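Local coordinates for protein BtGH115A (Bacteroides thetaiotaomicron, PDB 5BY3) that acts as a 4-O-methyl-alpha-glucuronidase of glycoside hydrolase family 115, with specificity for decorated arabinogalactans, at residues Lys92-Met97 with Leu155-Glu161; Val187-Ile191 with Glu217-Pro221; Ser689-Arg695 with Ala741-Leu747. All blocks are in the same frame, centred on the assembly; numbering follows the deposited sequence.

Contact 1 (Lys92-Met97 with Leu155-Glu161); sequences KKQAFM and LQSPSVE
Lys92 slants across Leu155 with its NZ end near the CD2 branch. Lys93 goes further: with CG wedged between the backbone N and the carbonyl carbon (chi1 57°) and a bend at chi2, its CD lies 3.7 Å from Glu161 CG and NZ donates to Pro158 O at 3.1 Å from above the carbonyl plane. A water that accepts from Lys93 NZ donates in turn to Ser159 O, which ties the ammonium to two successive carbonyls. The carboxylate of Glu161 pairs instead with Lys428.

Gln94 crosses Pro158 at about a right angle, CB 3.8 Å from the proline CG, and sends NE2 to Glu161 O (2.8 Å, 175° at the hydrogen). That oxygen lies in the amide plane and is met on a lone pair; with OE1 bonded to Arg163, the amide's rotation is fixed. A leucine here would probably cost Glu161 O this straight bond and leave Arg163 without its amide partner.

From Phe96 on, the segments pair as antiparallel strands. Strand 155-156 edges the mixed N-terminal sheet, and the chain then runs into 162-166, a strand of the parallel TIM-barrel sheet. Phe96 and Gln156 exchange both backbone bonds, and Gln156 CB sits over the phenyl face, 3.9 Å from the Phe96 ring centroid, a CH-pi contact. Met97, a selenomethionine, rests CE against Leu155 CD1 at 3.5 Å.

Contact 2 (Val187-Ile191 with Glu217-Pro221); sequences VKGEI and ECTLP
Gly189 and the peptides of Cys218, Thr219 and Leu220 form the tight part of this contact. Leu220 N donates to Gly189 O at 2.8 Å along an almost perfectly straight N-H line (179°), although the donor stands 40° above the carbonyl plane. Gly189 CA meanwhile faces Cys218 O at 3.6 Å in a CA-H...O contact. A beta carbon at Gly189 would point at the other segment and fall only 2.1 Å from Cys218 O, a clash, so the close approach depends on the missing side chain. Beside it, Ile191 CD1 meets Thr219 CG2 at 3.9 Å; the methyl, set anti to the backbone N, is turned to Ile191, while OG1 is bonded to Glu170.

Toward Val187 the fit relaxes. Val187 is exposed, and its CG1 stays 4.3 Å from Leu220 CD1. Leu220 CD2 lies alongside the extended chain of Glu190, 3.7 Å from its OE2, while OE1 of that carboxylate is held by Ser185. A water accepts from Ile191 N and donates to Leu220 O, spanning the segments where they do not bond directly.

Both segments are irregular loops of the TIM barrel; 217-221 follows strand 210-212 and precedes helix 228-235, and the Cys218 side chain is about 12 Å from a bound nickel ion. Segment 187-191 links helices 174-182 and 193-205, the former covering Ile191 and Thr219.

Contact 3 (Ser689-Arg695 with Ala741-Leu747); sequences SVEVDIR and AIRKIVL. With SO4 (sulfate ion), chain B.
The guanidinium of Arg695 has Ile742 CD1 over one face, 3.8 Å above its plane and offset toward the rim, while Asp693 CG lies at its edge, in the plane, with the carboxylate turned against it. Arg695 NE donates to Asp693 OD1 at 2.8 Å, a salt bridge in which the oxygen lies close to the guanidinium plane but is itself approached from above the carboxylate plane; the second bond, from NH2 to OD2, is weak. Near the plane at another edge sits a sulfate, probably from the crystallisation liquor: Arg695 NH2 reaches sulfate O1 at 2.6 Å, NH1 only weakly, and NH1 is also bonded to Gln740. A nearly eclipsed bend at chi2 (-17°) brings the Arg695 chain alongside Ile742, with CD 3.7 Å from Ile742 CG1.

On the same face Lys744 runs beside Asp693, its NZ in a long salt bridge of 3.8 Å to Asp693 OD2. The methylenes of Lys744 cross Glu691, CE 3.4 Å from Glu691 OE2, whereas OE1 is taken by Arg641.

The other face is largely apolar. Val692 CB packs on Ile745 CG2 at 3.6 Å, and Val690 and Leu747 lie side by side; Arg743, also here, is bonded to Ala722 O and paired with Glu731. Ile694, Ile745 and Leu747 touch strands 708-713 and 719-722 of the four-stranded sheet, the facing layer of a beta-sandwich, in keeping with the galactose-binding-like clan of this C-terminal domain. Six backbone hydrogen bonds join the antiparallel strands, whose directions differ by 164°.

Chemically, the pairing is two-sided: mostly hydrocarbon turned to the opposing sheet, a charged network on the reverse. There Asp693 has two cationic partners, which would probably stabilise its ionised form, and the sulfate is consistent with a guanidinium that can still accept an anion.

The three contacts lie apart, the closest two, contacts 1 and 2, still about 23 Å between nearest atoms, and each belongs to a different part of the fold. Contact 1 marks the passage from the N-terminal sheet to the TIM barrel, contact 2 joins two loops of the barrel itself, and contact 3 pairs strands of the C-terminal sandwich, across the chain's centre from contact 2. All are partly buried, none wholly core. Regular strand bonding fills contact 3, occupies one end of contact 1, with side-chain-to-carbonyl bonds at the other, and is absent from contact 2, which has a single direct bond and a water. The one salt bridge between paired segments, a long one, is in contact 3.

Contact 1 (Lys92-Met97 with Leu155-Glu161)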
loop_
_atom_site.group_PDB
_atom_site.type_symbol
_atom_site.label_atom_id
_atom_site.label_comp_id
_atom_site.label_asym_id
_atom_site.label_seq_id
_atom_site.Cartn_x
_atom_site.Cartn_y
_atom_site.Cartn_z
ATOM N N LYS A 92 19.133 6.054 20.533
ATOM C CA LYS A 92 18.022 6.464 19.639
ATOM C C LYS A 92 17.886 5.543 18.408
ATOM O O LYS A 92 18.867 4.934 17.971
ATOM C CB LYS A 92 18.211 7.920 19.194
ATOM C CG LYS A 92 16.946 8.737 19.254
ATOM C CD LYS A 92 17.103 10.041 18.504
ATOM C CE LYS A 92 15.742 10.699 18.313
ATOM N NZ LYS A 92 15.813 11.967 17.535
ATOM N N LYS A 93 16.683 5.441 17.851
ATOM C CA LYS A 93 16.403 4.382 16.867
ATOM C C LYS A 93 16.506 4.821 15.386
ATOM O O LYS A 93 15.847 5.767 14.965
ATOM C CB LYS A 93 15.054 3.696 17.173
ATOM C CG LYS A 93 13.816 4.615 17.240
ATOM C CD LYS A 93 12.581 3.928 16.641
ATOM C CE LYS A 93 11.322 4.778 16.737
ATOM N NZ LYS A 93 10.359 4.502 15.631
ATOM N N GLN A 94 17.366 4.136 14.627
ATOM C CA GLN A 94 17.466 4.229 13.145
ATOM C C GLN A 94 17.636 5.680 12.636
ATOM O O GLN A 94 16.982 6.108 11.663
ATOM C CB GLN A 94 16.250 3.548 12.477
ATOM C CG GLN A 94 16.024 2.085 12.807
ATOM C CD GLN A 94 14.685 1.579 12.279
ATOM O OE1 GLN A 94 14.343 1.805 11.119
ATOM N NE2 GLN A 94 13.908 0.909 13.140
ATOM N N ALA A 95 18.484 6.438 13.328
ATOM C CA ALA A 95 18.532 7.889 13.174
ATOM C C ALA A 95 19.868 8.369 12.647
ATOM O O ALA A 95 20.860 7.661 12.769
ATOM C CB ALA A 95 18.177 8.591 14.483
ATOM N N PHE A 96 19.868 9.551 12.029
ATOM C CA PHE A 96 21.076 10.158 11.515
ATOM C C PHE A 96 21.044 11.665 11.614
ATOM O O PHE A 96 19.952 12.285 11.596
ATOM C CB PHE A 96 21.382 9.713 10.081
ATOM C CG PHE A 96 20.351 10.160 9.060
ATOM C CD1 PHE A 96 20.423 11.410 8.481
ATOM C CD2 PHE A 96 19.351 9.290 8.638
ATOM C CE1 PHE A 96 19.486 11.815 7.539
ATOM C CE2 PHE A 96 18.408 9.673 7.672
ATOM C CZ PHE A 96 18.471 10.941 7.137
HETATM N N MSE A 97 22.260 12.209 11.716
HETATM C CA MSE A 97 22.582 13.616 11.633
HETATM C C MSE A 97 23.464 13.818 10.427
HETATM O O MSE A 97 24.442 13.073 10.193
HETATM C CB MSE A 97 23.413 13.984 12.838
HETATM C CG MSE A 97 22.546 14.590 13.928
HETATM SE SE MSE A 97 23.772 15.559 15.117
HETATM C CE MSE A 97 22.533 16.751 16.092
ATOM N N LEU A 155 18.485 16.528 10.715
ATOM C CA LEU A 155 18.419 15.344 11.617
ATOM C C LEU A 155 17.171 14.504 11.287
ATOM O O LEU A 155 16.069 15.053 11.132
ATOM C CB LEU A 155 18.365 15.811 13.078
ATOM C CG LEU A 155 18.614 14.848 14.245
ATOM C CD1 LEU A 155 19.271 15.617 15.379
ATOM C CD2 LEU A 155 17.341 14.159 14.742
ATOM N N GLN A 156 17.311 13.184 11.184
ATOM C CA GLN A 156 16.114 12.372 10.862
ATOM C C GLN A 156 16.011 11.084 11.676
ATOM O O GLN A 156 17.027 10.582 12.143
ATOM C CB GLN A 156 16.035 12.063 9.353
ATOM C CG GLN A 156 15.365 13.134 8.491
ATOM C CD GLN A 156 15.461 12.852 6.997
ATOM O OE1 GLN A 156 15.971 13.673 6.235
ATOM N NE2 GLN A 156 14.980 11.692 6.573
ATOM N N SER A 157 14.784 10.561 11.803
ATOM C CA SER A 157 14.430 9.344 12.542
ATOM C C SER A 157 13.036 8.890 12.088
ATOM O O SER A 157 12.195 9.736 11.760
ATOM C CB SER A 157 14.385 9.620 14.056
ATOM O OG SER A 157 13.676 10.821 14.343
ATOM N N PRO A 158 12.764 7.571 12.107
ATOM C CA PRO A 158 11.470 7.072 11.619
ATOM C C PRO A 158 10.280 7.247 12.587
ATOM O O PRO A 158 10.413 7.013 13.812
ATOM C CB PRO A 158 11.750 5.571 11.364
ATOM C CG PRO A 158 12.806 5.252 12.347
ATOM C CD PRO A 158 13.695 6.463 12.395
ATOM N N SER A 159 9.130 7.631 12.019
ATOM C CA SER A 159 7.840 7.595 12.693
ATOM C C SER A 159 7.416 6.140 13.006
ATOM O O SER A 159 6.887 5.861 14.077
ATOM C CB SER A 159 6.783 8.240 11.819
ATOM O OG SER A 159 6.891 9.655 11.793
ATOM N N VAL A 160 7.664 5.212 12.079
ATOM C CA VAL A 160 7.302 3.793 12.275
ATOM C C VAL A 160 8.570 2.946 12.341
ATOM O O VAL A 160 9.516 3.156 11.540
ATOM C CB VAL A 160 6.263 3.329 11.222
ATOM C CG1 VAL A 160 5.938 1.827 11.316
ATOM C CG2 VAL A 160 4.980 4.161 11.357
ATOM N N GLU A 161 8.608 2.029 13.318
ATOM C CA GLU A 161 9.853 1.291 13.641
ATOM C C GLU A 161 10.220 0.198 12.611
ATOM O O GLU A 161 11.401 0.069 12.224
ATOM C CB GLU A 161 9.862 0.730 15.084
ATOM C CG GLU A 161 11.290 0.574 15.612
ATOM C CD GLU A 161 11.466 -0.198 16.920
ATOM O OE1 GLU A 161 10.474 -0.611 17.551
ATOM O OE2 GLU A 161 12.640 -0.388 17.326
HETATM O O HOH W 1 7.648 3.853 16.144
#

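Contact 2 (Val187-Ile191 with Glu217-Pro221)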
loop_
_atom_site.group_PDB
_atom_site.type_symbol
_atom_site.label_atom_id
_atom_site.label_comp_id
_atom_site.label_asym_id
_atom_site.label_seq_id
_atom_site.Cartn_x
_atom_site.Cartn_y
_atom_site.Cartn_z
ATOM N N VAL A 187 15.703 -23.608 -12.213
ATOM C CA VAL A 187 14.781 -24.014 -11.123
ATOM C C VAL A 187 13.376 -23.379 -11.307
ATOM O O VAL A 187 13.265 -22.164 -11.528
ATOM C CB VAL A 187 15.346 -23.720 -9.697
ATOM C CG1 VAL A 187 14.528 -24.449 -8.624
ATOM C CG2 VAL A 187 16.818 -24.119 -9.583
ATOM N N LYS A 188 12.342 -24.221 -11.172
ATOM C CA LYS A 188 10.930 -23.972 -11.558
ATOM C C LYS A 188 10.327 -22.597 -11.262
ATOM O O LYS A 188 9.634 -22.037 -12.123
ATOM C CB LYS A 188 10.018 -25.106 -11.023
ATOM C CG LYS A 188 8.511 -24.824 -10.983
ATOM C CD LYS A 188 7.669 -26.097 -10.933
ATOM C CE LYS A 188 6.409 -25.925 -10.083
ATOM N NZ LYS A 188 5.341 -25.030 -10.630
ATOM N N GLY A 189 10.564 -22.049 -10.071
ATOM C CA GLY A 189 10.002 -20.714 -9.774
ATOM C C GLY A 189 10.977 -19.855 -9.002
ATOM O O GLY A 189 10.657 -19.349 -7.916
ATOM N N GLU A 190 12.176 -19.702 -9.549
ATOM C CA GLU A 190 13.229 -19.082 -8.788
ATOM C C GLU A 190 13.356 -17.562 -9.023
ATOM O O GLU A 190 13.484 -17.110 -10.159
ATOM C CB GLU A 190 14.550 -19.818 -8.990
ATOM C CG GLU A 190 15.549 -19.528 -7.875
ATOM C CD GLU A 190 16.859 -20.278 -8.030
ATOM O OE1 GLU A 190 17.434 -20.252 -9.134
ATOM O OE2 GLU A 190 17.308 -20.884 -7.032
ATOM N N ILE A 191 13.287 -16.822 -7.908
ATOM C CA ILE A 191 13.454 -15.375 -7.818
ATOM C C ILE A 191 14.659 -15.311 -6.927
ATOM O O ILE A 191 14.549 -15.471 -5.708
ATOM C CB ILE A 191 12.237 -14.693 -7.118
ATOM C CG1 ILE A 191 10.923 -15.114 -7.800
ATOM C CG2 ILE A 191 12.431 -13.164 -6.930
ATOM C CD1 ILE A 191 9.674 -14.478 -7.178
ATOM N N GLU A 217 2.708 -20.799 -3.990
ATOM C CA GLU A 217 3.026 -22.170 -4.449
ATOM C C GLU A 217 3.856 -22.208 -5.741
ATOM O O GLU A 217 4.811 -22.971 -5.825
ATOM C CB GLU A 217 1.777 -23.095 -4.498
ATOM C CG GLU A 217 0.447 -22.469 -4.971
ATOM C CD GLU A 217 -0.253 -21.554 -3.939
ATOM O OE1 GLU A 217 -0.593 -20.395 -4.295
ATOM O OE2 GLU A 217 -0.478 -21.986 -2.782
ATOM N N CYS A 218 3.551 -21.327 -6.694
ATOM C CA CYS A 218 4.370 -21.130 -7.919
ATOM C C CYS A 218 5.839 -20.658 -7.749
ATOM O O CYS A 218 6.593 -20.646 -8.714
ATOM C CB CYS A 218 3.648 -20.159 -8.870
ATOM S SG CYS A 218 3.701 -18.414 -8.353
ATOM N N THR A 219 6.224 -20.260 -6.540
ATOM C CA THR A 219 7.545 -19.671 -6.260
ATOM C C THR A 219 8.437 -20.563 -5.344
ATOM O O THR A 219 7.940 -21.217 -4.436
ATOM C CB THR A 219 7.342 -18.265 -5.636
ATOM O OG1 THR A 219 6.788 -17.413 -6.626
ATOM C CG2 THR A 219 8.629 -17.635 -5.131
ATOM N N LEU A 220 9.739 -20.565 -5.595
ATOM C CA LEU A 220 10.694 -21.202 -4.685
ATOM C C LEU A 220 10.762 -20.459 -3.347
ATOM O O LEU A 220 11.107 -19.273 -3.328
ATOM C CB LEU A 220 12.110 -21.274 -5.288
ATOM C CG LEU A 220 13.051 -22.267 -4.577
ATOM C CD1 LEU A 220 12.638 -23.715 -4.855
ATOM C CD2 LEU A 220 14.524 -22.026 -4.951
ATOM N N PRO A 221 10.447 -21.145 -2.226
ATOM C CA PRO A 221 10.568 -20.441 -0.942
ATOM C C PRO A 221 11.914 -19.775 -0.743
ATOM O O PRO A 221 12.968 -20.335 -1.091
ATOM C CB PRO A 221 10.321 -21.541 0.088
ATOM C CG PRO A 221 9.342 -22.442 -0.617
ATOM C CD PRO A 221 9.773 -22.459 -2.062
HETATM O O HOH W 2 12.810 -18.078 -5.144
#

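Contact 3 (Ser689-Arg695 with Ala741-Leu747)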
loop_
_atom_site.group_PDB
_atom_site.type_symbol
_atom_site.label_atom_id
_atom_site.label_comp_id
_atom_site.label_asym_id
_atom_site.label_seq_id
_atom_site.Cartn_x
_atom_site.Cartn_y
_atom_site.Cartn_z
ATOM N N SER A 689 -43.677 12.546 0.484
ATOM C CA SER A 689 -42.506 12.044 1.204
ATOM C C SER A 689 -41.222 12.415 0.481
ATOM O O SER A 689 -41.269 12.926 -0.643
ATOM C CB SER A 689 -42.600 10.511 1.353
ATOM O OG SER A 689 -43.448 10.128 2.424
ATOM N N VAL A 690 -40.091 12.148 1.147
ATOM C CA VAL A 690 -38.724 12.366 0.612
ATOM C C VAL A 690 -37.846 11.129 0.828
ATOM O O VAL A 690 -37.863 10.537 1.922
ATOM C CB VAL A 690 -38.043 13.644 1.210
ATOM C CG1 VAL A 690 -37.923 13.578 2.733
ATOM C CG2 VAL A 690 -36.689 13.902 0.567
ATOM N N GLU A 691 -37.091 10.743 -0.210
ATOM C CA GLU A 691 -36.121 9.640 -0.083
ATOM C C GLU A 691 -34.733 10.203 0.166
ATOM O O GLU A 691 -34.133 10.790 -0.718
ATOM C CB GLU A 691 -36.125 8.723 -1.323
ATOM C CG GLU A 691 -35.436 7.368 -1.113
ATOM C CD GLU A 691 -34.991 6.709 -2.415
ATOM O OE1 GLU A 691 -35.839 6.201 -3.177
ATOM O OE2 GLU A 691 -33.776 6.697 -2.684
ATOM N N VAL A 692 -34.215 10.026 1.366
ATOM C CA VAL A 692 -32.869 10.522 1.672
ATOM C C VAL A 692 -31.828 9.445 1.431
ATOM O O VAL A 692 -31.902 8.386 2.034
ATOM C CB VAL A 692 -32.794 11.090 3.106
ATOM C CG1 VAL A 692 -31.408 11.675 3.397
ATOM C CG2 VAL A 692 -33.882 12.137 3.275
ATOM N N ASP A 693 -30.861 9.748 0.562
ATOM C CA ASP A 693 -29.844 8.816 0.044
ATOM C C ASP A 693 -28.496 9.332 0.530
ATOM O O ASP A 693 -28.016 10.355 0.077
ATOM C CB ASP A 693 -29.935 8.827 -1.488
ATOM C CG ASP A 693 -29.094 7.742 -2.167
ATOM O OD1 ASP A 693 -28.272 7.087 -1.489
ATOM O OD2 ASP A 693 -29.236 7.582 -3.415
ATOM N N ILE A 694 -27.917 8.636 1.487
ATOM C CA ILE A 694 -26.715 9.086 2.189
ATOM C C ILE A 694 -25.567 8.141 1.845
ATOM O O ILE A 694 -25.703 6.917 1.956
ATOM C CB ILE A 694 -26.920 9.130 3.723
ATOM C CG1 ILE A 694 -28.093 10.036 4.073
ATOM C CG2 ILE A 694 -25.667 9.625 4.434
ATOM C CD1 ILE A 694 -28.559 9.898 5.505
ATOM N N ARG A 695 -24.456 8.718 1.405
ATOM C CA ARG A 695 -23.326 7.960 0.934
ATOM C C ARG A 695 -22.156 8.294 1.862
ATOM O O ARG A 695 -21.857 9.474 2.129
ATOM C CB ARG A 695 -22.967 8.373 -0.485
ATOM C CG ARG A 695 -23.800 7.943 -1.703
ATOM C CD ARG A 695 -24.765 6.787 -1.563
ATOM N NE ARG A 695 -25.717 6.712 -2.694
ATOM C CZ ARG A 695 -25.418 6.391 -3.963
ATOM N NH1 ARG A 695 -24.165 6.130 -4.345
ATOM N NH2 ARG A 695 -26.388 6.342 -4.877
ATOM N N ALA A 741 -20.490 3.002 1.491
ATOM C CA ALA A 741 -21.679 2.529 2.223
ATOM C C ALA A 741 -22.825 3.417 1.793
ATOM O O ALA A 741 -22.614 4.595 1.475
ATOM C CB ALA A 741 -21.494 2.603 3.725
ATOM N N ILE A 742 -24.025 2.839 1.758
ATOM C CA ILE A 742 -25.193 3.465 1.192
ATOM C C ILE A 742 -26.358 3.242 2.151
ATOM O O ILE A 742 -26.686 2.086 2.457
ATOM C CB ILE A 742 -25.590 2.867 -0.173
ATOM C CG1 ILE A 742 -24.509 3.109 -1.244
ATOM C CG2 ILE A 742 -26.978 3.395 -0.615
ATOM C CD1 ILE A 742 -24.908 2.654 -2.664
ATOM N N ARG A 743 -26.985 4.342 2.606
ATOM C CA ARG A 743 -28.194 4.283 3.441
ATOM C C ARG A 743 -29.290 5.163 2.866
ATOM O O ARG A 743 -29.151 6.394 2.776
ATOM C CB ARG A 743 -27.903 4.639 4.910
ATOM C CG ARG A 743 -27.111 3.596 5.659
ATOM C CD ARG A 743 -27.978 2.376 6.013
ATOM N NE ARG A 743 -27.178 1.308 6.657
ATOM C CZ ARG A 743 -26.594 0.280 6.022
ATOM N NH1 ARG A 743 -26.691 0.130 4.711
ATOM N NH2 ARG A 743 -25.873 -0.593 6.714
ATOM N N LYS A 744 -30.368 4.507 2.457
ATOM C CA LYS A 744 -31.585 5.170 2.038
ATOM C C LYS A 744 -32.587 5.226 3.182
ATOM O O LYS A 744 -32.735 4.272 3.966
ATOM C CB LYS A 744 -32.191 4.450 0.846
ATOM C CG LYS A 744 -31.288 4.499 -0.375
ATOM C CD LYS A 744 -31.990 4.004 -1.632
ATOM C CE LYS A 744 -31.266 4.467 -2.891
ATOM N NZ LYS A 744 -29.905 3.891 -2.987
ATOM N N ILE A 745 -33.256 6.366 3.290
ATOM C CA ILE A 745 -34.356 6.518 4.235
ATOM C C ILE A 745 -35.506 7.301 3.608
ATOM O O ILE A 745 -35.302 8.256 2.847
ATOM C CB ILE A 745 -33.889 7.094 5.601
ATOM C CG1 ILE A 745 -34.959 6.885 6.664
ATOM C CG2 ILE A 745 -33.510 8.563 5.500
ATOM C CD1 ILE A 745 -34.401 6.842 8.072
ATOM N N VAL A 746 -36.716 6.859 3.914
ATOM C CA VAL A 746 -37.926 7.568 3.523
ATOM C C VAL A 746 -38.493 8.285 4.763
ATOM O O VAL A 746 -38.645 7.680 5.856
ATOM C CB VAL A 746 -38.925 6.625 2.802
ATOM C CG1 VAL A 746 -40.357 7.154 2.839
ATOM C CG2 VAL A 746 -38.473 6.391 1.359
ATOM N N LEU A 747 -38.744 9.585 4.591
ATOM C CA LEU A 747 -39.310 10.422 5.655
ATOM C C LEU A 747 -40.536 11.190 5.173
ATOM O O LEU A 747 -40.615 11.558 3.991
ATOM C CB LEU A 747 -38.273 11.394 6.228
ATOM C CG LEU A 747 -36.913 10.925 6.774
ATOM C CD1 LEU A 747 -35.968 12.135 6.879
ATOM C CD2 LEU A 747 -37.016 10.160 8.085
HETATM S S SO4 B . -25.094 4.637 -8.329
HETATM O O1 SO4 B . -25.571 4.986 -6.966
HETATM O O2 SO4 B . -26.110 3.820 -9.048
HETATM O O3 SO4 B . -24.812 5.877 -9.091
HETATM O O4 SO4 B . -23.869 3.817 -8.203
#